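Local coordinates for protein 4-hydroxy-tetrahydrodipicolinate synthase (Methylacidiphilum fumariolicum SolV, PDB 6T3T) that probably catalyses the condensation of pyruvate with aspartate-beta-semialdehyde to 4-hydroxy-tetrahydrodipicolinate, a step of lysine biosynthesis, as a homotetramer, at residues I73-G78 and I95-V100; V103-N108 and F116-A121; L131-P136 and G160-G165. One frame throughout, in Å; residues are numbered along the deposited sequence.

In the fold
Following the chain through its eight-stranded parallel barrel, the contacts come in series, none enclosing or crossing another. Interaction 1 closes the first loop, joining strand 72-76 to strand 99-103 across helix 82-95. Interaction 2 opens as strand 99-103 ends, and folds the loop at 103-108 back onto the next helix, 112-125. Interaction 3 then closes the longer loop between strands 130-134 and 158-163, the next neighbours round the barrel. Strand 99-103 meets strand 130-134, and so links the three: Val100 O lies 2.9 Å from Leu131 N, and Ser104 N lies 3.0 Å from Tyr133 O, both probable hydrogen bonds. Interactions 2 and 3 also touch the second subunit.

Interaction 1: residues I73-G78 and I95-V100; sequences IFAGTG and IGVDGV
The ring of Phe74 carries Gly99 over one face: Gly99 CA stands 3.9 Å from the ring centroid and 28° off the normal, a CH-pi contact displaced toward the CD2-CE2 rim. At the ring's edge, in its plane, lies Val100 O. These residues join parallel strands 72-76 and 99-103 of the TIM barrel, a beta-alpha-beta unit completed by helix 82-95. A CB built on Gly99 would fall 2.2 Å from Phe74 CE2; with the ring where it is, a side chain there would collide with it. Asp98 extends the pairing beyond the strand start by holding both polar atoms of Ile73. Its OD2 accepts Ile73 N at 2.7 Å through the anti lone pair, with an N-H...O angle of 157°, while Asp98 N gives to Ile73 O at 3.0 Å, in the carbonyl plane. CG of Asp98 lies anti to the carbonyl carbon (chi1 -55°), which keeps the carboxylate beside the residue's own N, and both groups face Ile73. Further along, Ala75 N bonds Gly99 O at 2.9 Å. On the other face of the sheet, toward helix 82-95, Val97 CG1 packs on Ile73 CG2 and Ala75 CB. There Thr77 OG1, hydrogen-bonded to Thr89 OG1, rests 3.3 Å from Val100 CB.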
loop_
_atom_site.group_PDB
_atom_site.type_symbol
_atom_site.label_atom_id
_atom_site.label_comp_id
_atom_site.label_asym_id
_atom_site.label_seq_id
_atom_site.Cartn_x
_atom_site.Cartn_y
_atom_site.Cartn_z
ATOM N N ILE A 73 14.382 8.857 -32.337
ATOM C CA ILE A 73 13.571 7.687 -32.040
ATOM C C ILE A 73 14.276 6.873 -30.965
ATOM O O ILE A 73 15.436 6.468 -31.147
ATOM C CB ILE A 73 13.328 6.812 -33.274
ATOM C CG1 ILE A 73 12.644 7.624 -34.375
ATOM C CG2 ILE A 73 12.493 5.608 -32.878
ATOM C CD1 ILE A 73 12.478 6.833 -35.658
ATOM N N PHE A 74 13.586 6.638 -29.847
ATOM C CA PHE A 74 14.023 5.670 -28.848
ATOM C C PHE A 74 12.976 4.570 -28.818
ATOM O O PHE A 74 11.869 4.769 -28.302
ATOM C CB PHE A 74 14.228 6.307 -27.471
ATOM C CG PHE A 74 15.522 7.050 -27.353
ATOM C CD1 PHE A 74 15.732 8.224 -28.067
ATOM C CD2 PHE A 74 16.554 6.552 -26.567
ATOM C CE1 PHE A 74 16.936 8.923 -27.964
ATOM C CE2 PHE A 74 17.779 7.241 -26.462
ATOM C CZ PHE A 74 17.969 8.425 -27.176
ATOM N N ALA A 75 13.323 3.425 -29.398
ATOM C CA ALA A 75 12.388 2.324 -29.549
ATOM C C ALA A 75 12.244 1.518 -28.258
ATOM O O ALA A 75 13.226 1.224 -27.577
ATOM C CB ALA A 75 12.856 1.417 -30.688
ATOM N N GLY A 76 11.015 1.132 -27.946
ATOM C CA GLY A 76 10.781 0.201 -26.863
ATOM C C GLY A 76 11.206 -1.220 -27.201
ATOM O O GLY A 76 10.614 -1.892 -28.055
ATOM N N THR A 77 12.246 -1.694 -26.513
ATOM C CA THR A 77 12.797 -3.023 -26.754
ATOM C C THR A 77 12.944 -3.822 -25.458
ATOM O O THR A 77 13.750 -4.752 -25.393
ATOM C CB THR A 77 14.139 -2.947 -27.502
ATOM O OG1 THR A 77 15.116 -2.247 -26.732
ATOM C CG2 THR A 77 13.972 -2.248 -28.877
ATOM N N GLY A 78 12.218 -3.466 -24.417
ATOM C CA GLY A 78 12.322 -4.214 -23.179
ATOM C C GLY A 78 11.560 -5.538 -23.177
ATOM O O GLY A 78 10.671 -5.821 -23.983
ATOM N N ILE A 95 17.774 -1.547 -37.601
ATOM C CA ILE A 95 16.875 -0.610 -38.278
ATOM C C ILE A 95 17.471 0.800 -38.270
ATOM O O ILE A 95 17.284 1.574 -39.225
ATOM C CB ILE A 95 15.464 -0.669 -37.643
ATOM C CG1 ILE A 95 14.670 -1.854 -38.233
ATOM C CG2 ILE A 95 14.715 0.646 -37.824
ATOM C CD1 ILE A 95 13.553 -2.344 -37.346
ATOM N N GLY A 96 18.185 1.165 -37.203
ATOM C CA GLY A 96 18.901 2.435 -37.169
ATOM C C GLY A 96 18.267 3.522 -36.325
ATOM O O GLY A 96 18.280 4.694 -36.709
ATOM N N VAL A 97 17.793 3.181 -35.134
ATOM C CA VAL A 97 17.163 4.170 -34.265
ATOM C C VAL A 97 18.243 4.946 -33.521
ATOM O O VAL A 97 19.433 4.630 -33.607
ATOM C CB VAL A 97 16.188 3.492 -33.284
ATOM C CG1 VAL A 97 15.144 2.684 -34.033
ATOM C CG2 VAL A 97 16.960 2.574 -32.313
ATOM N N ASP A 98 17.843 5.969 -32.778
ATOM C CA ASP A 98 18.818 6.702 -31.994
ATOM C C ASP A 98 19.103 6.069 -30.637
ATOM O O ASP A 98 20.157 6.356 -30.066
ATOM C CB ASP A 98 18.335 8.129 -31.805
ATOM C CG ASP A 98 18.035 8.788 -33.111
ATOM O OD1 ASP A 98 18.983 8.973 -33.908
ATOM O OD2 ASP A 98 16.841 9.042 -33.381
ATOM N N GLY A 99 18.216 5.216 -30.129
ATOM C CA GLY A 99 18.384 4.615 -28.814
ATOM C C GLY A 99 17.188 3.740 -28.493
ATOM O O GLY A 99 16.234 3.666 -29.262
ATOM N N VAL A 100 17.211 3.108 -27.310
ATOM C CA VAL A 100 16.122 2.216 -26.919
ATOM C C VAL A 100 15.654 2.542 -25.510
ATOM O O VAL A 100 16.403 3.080 -24.692
ATOM C CB VAL A 100 16.470 0.708 -27.003
ATOM C CG1 VAL A 100 16.595 0.256 -28.447
ATOM C CG2 VAL A 100 17.725 0.359 -26.181
#

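Interaction 2: residues V103-N108 and F116-A121; sequences VSPYYN and FRHFSA
Pro105 sets its CG-CD edge over the face of the His118 imidazole: its CG sits 3.6 Å from the ring centroid and 6° off the normal, a CH-pi contact almost over the centre, with Pro105 CD following at 3.7 Å from His118 CD2. Beside it, Phe119 meets the same loop with its rim, CZ lying 3.5 Å from Ser104 CA close to the ring plane. The two aromatic groups also brace each other, since His118 CD2 stands 3.8 Å above the plane of the Phe119 ring, over its centre. No direct hydrogen bond spans the contact; a water does so instead, giving a proton to Val103 O at 2.6 Å and lying 2.8 Å from His118 NE2 in the imidazole plane. The torsion that sends the imidazole off the helix toward this loop places CG opposite the backbone N (chi1 171°). In the next shell Thr82 OG1 is hydrogen-bonded to ND1, so both ring nitrogens have partners, which probably helps hold the imidazole's rotation while its face receives the proline. Further along the loop, Tyr107 is predicted to belong to the catalytic proton relay, and its OH bonds Thr44 OG1 of the second subunit. The contact thus ties the loop at the C-terminal end of TIM-barrel strand 99-103 to the helix that follows, 112-125, whose Phe119 is in turn bedded on Leu132 of strand 130-134, Leu151 of helix 145-154 and Ile143 of a loop.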
loop_
_atom_site.group_PDB
_atom_site.type_symbol
_atom_site.label_atom_id
_atom_site.label_comp_id
_atom_site.label_asym_id
_atom_site.label_seq_id
_atom_site.Cartn_x
_atom_site.Cartn_y
_atom_site.Cartn_z
ATOM N N VAL A 103 12.008 -1.125 -20.430
ATOM C CA VAL A 103 11.214 -1.292 -19.215
ATOM C C VAL A 103 11.891 -2.324 -18.328
ATOM O O VAL A 103 12.516 -3.286 -18.812
ATOM C CB VAL A 103 9.781 -1.734 -19.562
ATOM C CG1 VAL A 103 9.781 -3.201 -20.055
ATOM C CG2 VAL A 103 8.841 -1.568 -18.347
ATOM N N SER A 104 11.778 -2.134 -17.011
ATOM C CA SER A 104 12.289 -3.166 -16.133
ATOM C C SER A 104 11.439 -4.426 -16.319
ATOM O O SER A 104 10.263 -4.339 -16.690
ATOM C CB SER A 104 12.283 -2.713 -14.667
ATOM O OG SER A 104 10.980 -2.451 -14.256
ATOM N N PRO A 105 12.037 -5.608 -16.148
ATOM C CA PRO A 105 11.263 -6.851 -16.225
ATOM C C PRO A 105 9.984 -6.783 -15.407
ATOM O O PRO A 105 9.969 -6.295 -14.277
ATOM C CB PRO A 105 12.233 -7.897 -15.667
ATOM C CG PRO A 105 13.572 -7.410 -16.096
ATOM C CD PRO A 105 13.476 -5.871 -16.027
ATOM N N TYR A 106 8.900 -7.228 -16.017
ATOM C CA TYR A 106 7.588 -7.292 -15.401
ATOM C C TYR A 106 7.285 -8.757 -15.061
ATOM O O TYR A 106 7.823 -9.682 -15.687
ATOM C CB TYR A 106 6.538 -6.707 -16.356
ATOM C CG TYR A 106 6.774 -7.187 -17.778
ATOM C CD1 TYR A 106 6.342 -8.458 -18.207
ATOM C CD2 TYR A 106 7.536 -6.430 -18.645
ATOM C CE1 TYR A 106 6.616 -8.912 -19.494
ATOM C CE2 TYR A 106 7.826 -6.866 -19.910
ATOM C CZ TYR A 106 7.371 -8.106 -20.334
ATOM O OH TYR A 106 7.686 -8.512 -21.603
ATOM N N TYR A 107 6.466 -8.944 -14.029
ATOM C CA TYR A 107 5.863 -10.228 -13.648
ATOM C C TYR A 107 6.819 -11.182 -12.912
ATOM O O TYR A 107 6.426 -11.775 -11.903
ATOM C CB TYR A 107 5.274 -10.944 -14.870
ATOM C CG TYR A 107 4.552 -12.245 -14.516
ATOM C CD1 TYR A 107 3.413 -12.235 -13.729
ATOM C CD2 TYR A 107 4.999 -13.470 -14.993
ATOM C CE1 TYR A 107 2.747 -13.417 -13.410
ATOM C CE2 TYR A 107 4.330 -14.652 -14.693
ATOM C CZ TYR A 107 3.217 -14.614 -13.886
ATOM O OH TYR A 107 2.558 -15.780 -13.585
ATOM N N ASN A 108 8.056 -11.358 -13.393
ATOM C CA ASN A 108 8.930 -12.309 -12.700
ATOM C C ASN A 108 9.660 -11.688 -11.518
ATOM O O ASN A 108 10.310 -12.421 -10.768
ATOM C CB ASN A 108 9.931 -12.985 -13.665
ATOM C CG ASN A 108 10.609 -12.014 -14.611
ATOM O OD1 ASN A 108 10.589 -10.795 -14.397
ATOM N ND2 ASN A 108 11.199 -12.554 -15.694
ATOM N N PHE A 116 20.286 -5.382 -12.157
ATOM C CA PHE A 116 21.623 -4.953 -12.549
ATOM C C PHE A 116 22.206 -5.860 -13.634
ATOM O O PHE A 116 22.717 -5.376 -14.651
ATOM C CB PHE A 116 22.540 -4.912 -11.319
ATOM C CG PHE A 116 23.952 -4.545 -11.653
ATOM C CD1 PHE A 116 24.314 -3.214 -11.826
ATOM C CD2 PHE A 116 24.913 -5.522 -11.845
ATOM C CE1 PHE A 116 25.615 -2.871 -12.162
ATOM C CE2 PHE A 116 26.215 -5.174 -12.176
ATOM C CZ PHE A 116 26.562 -3.851 -12.334
ATOM N N ARG A 117 22.134 -7.182 -13.442
ATOM C CA ARG A 117 22.617 -8.101 -14.477
ATOM C C ARG A 117 21.799 -7.998 -15.758
ATOM O O ARG A 117 22.353 -8.095 -16.858
ATOM C CB ARG A 117 22.592 -9.533 -13.968
ATOM C CG ARG A 117 23.539 -9.786 -12.819
ATOM C CD ARG A 117 23.439 -11.217 -12.352
ATOM N NE ARG A 117 24.117 -11.411 -11.066
ATOM C CZ ARG A 117 25.404 -11.698 -10.945
ATOM N NH1 ARG A 117 26.153 -11.838 -12.031
ATOM N NH2 ARG A 117 25.947 -11.842 -9.746
ATOM N N HIS A 118 20.477 -7.827 -15.639
ATOM C CA HIS A 118 19.623 -7.734 -16.820
ATOM C C HIS A 118 20.006 -6.522 -17.663
ATOM O O HIS A 118 20.289 -6.633 -18.864
ATOM C CB HIS A 118 18.160 -7.650 -16.386
ATOM C CG HIS A 118 17.194 -7.338 -17.483
ATOM N ND1 HIS A 118 16.655 -8.314 -18.295
ATOM C CD2 HIS A 118 16.623 -6.169 -17.867
ATOM C CE1 HIS A 118 15.802 -7.756 -19.137
ATOM N NE2 HIS A 118 15.759 -6.457 -18.893
ATOM N N PHE A 119 20.003 -5.348 -17.049
ATOM C CA PHE A 119 20.288 -4.138 -17.809
ATOM C C PHE A 119 21.753 -4.093 -18.247
ATOM O O PHE A 119 22.041 -3.707 -19.388
ATOM C CB PHE A 119 19.900 -2.895 -16.996
ATOM C CG PHE A 119 18.385 -2.678 -16.879
ATOM C CD1 PHE A 119 17.619 -2.407 -18.006
ATOM C CD2 PHE A 119 17.745 -2.717 -15.647
ATOM C CE1 PHE A 119 16.239 -2.200 -17.914
ATOM C CE2 PHE A 119 16.346 -2.504 -15.543
ATOM C CZ PHE A 119 15.602 -2.271 -16.689
ATOM N N SER A 120 22.688 -4.573 -17.403
ATOM C CA SER A 120 24.095 -4.577 -17.818
ATOM C C SER A 120 24.314 -5.461 -19.041
ATOM O O SER A 120 25.055 -5.084 -19.955
ATOM C CB SER A 120 25.013 -5.036 -16.693
ATOM O OG SER A 120 24.956 -4.151 -15.596
ATOM N N ALA A 121 23.679 -6.626 -19.077
ATOM C CA ALA A 121 23.849 -7.523 -20.209
ATOM C C ALA A 121 23.326 -6.895 -21.495
ATOM O O ALA A 121 23.948 -7.043 -22.543
ATOM C CB ALA A 121 23.146 -8.853 -19.940
HETATM O O HOH W 1 13.499 -5.256 -20.124
#

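Interaction 3: residues L131-P136 and G160-G165; sequences LLYNIP and GIKEAG. With SO4 (sulfate ion), chain E.
Tyr133 and Lys162 lie side by side on adjacent parallel strands of the TIM barrel, Lys162 CD 3.6 Å from the tyrosine centroid and 22° off the normal. Ile135 CG2 lies over the opposite ring face, and Ala164 CB meets the edge 3.8 Å from CE1. Lys162, the predicted Schiff-base residue, runs fully extended beyond CG along the ring of Tyr133, the predicted proton donor/acceptor. A sulfate, probably from the crystallisation liquor, lies at their ends, hydrogen-bonded to Thr44 OG1 and to the N of Thr45, a predicted pyruvate-binding residue.

On the other face of the sheet, Leu132 CB touches Ile161 CG1 at 3.9 Å. Between the strands, Lys162 N bonds Leu132 O at 2.7 Å. At the polar edge, Asn134 ND2 gives to the syn lone pair of Glu163 OE2 at 3.0 Å, within 7° of the amide plane; ND2 is also hydrogen-bonded to Asp142 OD1, and Asn134 OD1 to Ile143 N. Gly165 N reaches the same OE2 at 2.9 Å, from 48° above the carboxylate plane. With an alanine in place of Glu163, Gly165 N would probably lose this acceptor, and the Asn134 amide one anchor. Alongside, Ala164 N bonds Asn134 O at 2.8 Å.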
loop_
_atom_site.group_PDB
_atom_site.type_symbol
_atom_site.label_atom_id
_atom_site.label_comp_id
_atom_site.label_asym_id
_atom_site.label_seq_id
_atom_site.Cartn_x
_atom_site.Cartn_y
_atom_site.Cartn_z
ATOM N N LEU A 131 17.702 4.267 -22.448
ATOM C CA LEU A 131 16.893 4.840 -21.373
ATOM C C LEU A 131 16.281 3.693 -20.578
ATOM O O LEU A 131 15.626 2.819 -21.155
ATOM C CB LEU A 131 15.799 5.760 -21.931
ATOM C CG LEU A 131 16.170 7.069 -22.644
ATOM C CD1 LEU A 131 14.947 7.607 -23.379
ATOM C CD2 LEU A 131 16.674 8.141 -21.666
ATOM N N LEU A 132 16.534 3.668 -19.273
ATOM C CA LEU A 132 15.836 2.759 -18.381
ATOM C C LEU A 132 14.395 3.219 -18.228
ATOM O O LEU A 132 14.052 4.369 -18.514
ATOM C CB LEU A 132 16.504 2.719 -16.997
ATOM C CG LEU A 132 17.985 2.314 -16.903
ATOM C CD1 LEU A 132 18.473 2.328 -15.453
ATOM C CD2 LEU A 132 18.239 0.932 -17.575
ATOM N N TYR A 133 13.537 2.317 -17.760
ATOM C CA TYR A 133 12.137 2.679 -17.599
ATOM C C TYR A 133 11.605 2.011 -16.336
ATOM O O TYR A 133 11.407 0.798 -16.304
ATOM C CB TYR A 133 11.354 2.309 -18.850
ATOM C CG TYR A 133 9.860 2.537 -18.857
ATOM C CD1 TYR A 133 9.232 3.358 -17.932
ATOM C CD2 TYR A 133 9.084 1.937 -19.832
ATOM C CE1 TYR A 133 7.864 3.542 -17.958
ATOM C CE2 TYR A 133 7.727 2.121 -19.884
ATOM C CZ TYR A 133 7.116 2.915 -18.953
ATOM O OH TYR A 133 5.757 3.058 -19.042
ATOM N N ASN A 134 11.416 2.807 -15.286
ATOM C CA ASN A 134 10.952 2.313 -13.997
ATOM C C ASN A 134 9.456 2.565 -13.889
ATOM O O ASN A 134 9.020 3.720 -13.921
ATOM C CB ASN A 134 11.676 2.990 -12.847
ATOM C CG ASN A 134 11.195 2.482 -11.518
ATOM O OD1 ASN A 134 11.086 1.261 -11.323
ATOM N ND2 ASN A 134 10.817 3.399 -10.626
ATOM N N ILE A 135 8.672 1.499 -13.779
ATOM C CA ILE A 135 7.230 1.655 -13.591
ATOM C C ILE A 135 6.732 0.513 -12.709
ATOM O O ILE A 135 6.234 -0.509 -13.214
ATOM C CB ILE A 135 6.481 1.764 -14.942
ATOM C CG1 ILE A 135 4.972 1.939 -14.711
ATOM C CG2 ILE A 135 6.826 0.611 -15.943
ATOM C CD1 ILE A 135 4.290 2.635 -15.843
ATOM N N PRO A 136 6.876 0.648 -11.382
ATOM C CA PRO A 136 6.505 -0.443 -10.471
ATOM C C PRO A 136 5.030 -0.820 -10.477
ATOM O O PRO A 136 4.713 -1.975 -10.179
ATOM C CB PRO A 136 6.949 0.085 -9.090
ATOM C CG PRO A 136 7.010 1.552 -9.231
ATOM C CD PRO A 136 7.411 1.815 -10.663
ATOM N N GLY A 160 19.951 7.701 -19.208
ATOM C CA GLY A 160 18.830 8.336 -18.543
ATOM C C GLY A 160 17.799 7.306 -18.141
ATOM O O GLY A 160 17.991 6.102 -18.321
ATOM N N ILE A 161 16.677 7.802 -17.637
ATOM C CA ILE A 161 15.610 6.953 -17.141
ATOM C C ILE A 161 14.284 7.671 -17.373
ATOM O O ILE A 161 14.166 8.879 -17.161
ATOM C CB ILE A 161 15.823 6.614 -15.646
ATOM C CG1 ILE A 161 14.723 5.668 -15.134
ATOM C CG2 ILE A 161 15.947 7.900 -14.765
ATOM C CD1 ILE A 161 15.109 5.036 -13.798
ATOM N N LYS A 162 13.307 6.926 -17.865
ATOM C CA LYS A 162 11.913 7.327 -17.777
ATOM C C LYS A 162 11.433 6.888 -16.404
ATOM O O LYS A 162 11.215 5.702 -16.151
ATOM C CB LYS A 162 11.087 6.690 -18.885
ATOM C CG LYS A 162 9.626 7.114 -18.886
ATOM C CD LYS A 162 8.821 6.220 -19.834
ATOM C CE LYS A 162 7.340 6.583 -19.820
ATOM N NZ LYS A 162 6.564 5.795 -20.819
ATOM N N GLU A 163 11.291 7.840 -15.502
ATOM C CA GLU A 163 10.902 7.546 -14.132
ATOM C C GLU A 163 9.379 7.623 -14.039
ATOM O O GLU A 163 8.781 8.698 -14.174
ATOM C CB GLU A 163 11.591 8.494 -13.153
ATOM C CG GLU A 163 11.185 8.274 -11.708
ATOM C CD GLU A 163 11.318 6.820 -11.272
ATOM O OE1 GLU A 163 12.300 6.158 -11.622
ATOM O OE2 GLU A 163 10.413 6.333 -10.581
ATOM N N ALA A 164 8.742 6.464 -13.901
ATOM C CA ALA A 164 7.294 6.399 -13.787
ATOM C C ALA A 164 6.897 5.696 -12.489
ATOM O O ALA A 164 5.912 4.959 -12.437
ATOM C CB ALA A 164 6.688 5.734 -15.021
ATOM N N GLY A 165 7.688 5.891 -11.438
ATOM C CA GLY A 165 7.308 5.364 -10.140
ATOM C C GLY A 165 6.253 6.154 -9.374
ATOM O O GLY A 165 5.920 5.779 -8.248
HETATM S S SO4 E . 5.269 3.783 -22.769
HETATM O O1 SO4 E . 4.348 3.771 -23.910
HETATM O O2 SO4 E . 6.607 4.219 -23.141
HETATM O O3 SO4 E . 5.453 2.422 -22.278
HETATM O O4 SO4 E . 4.717 4.685 -21.769
#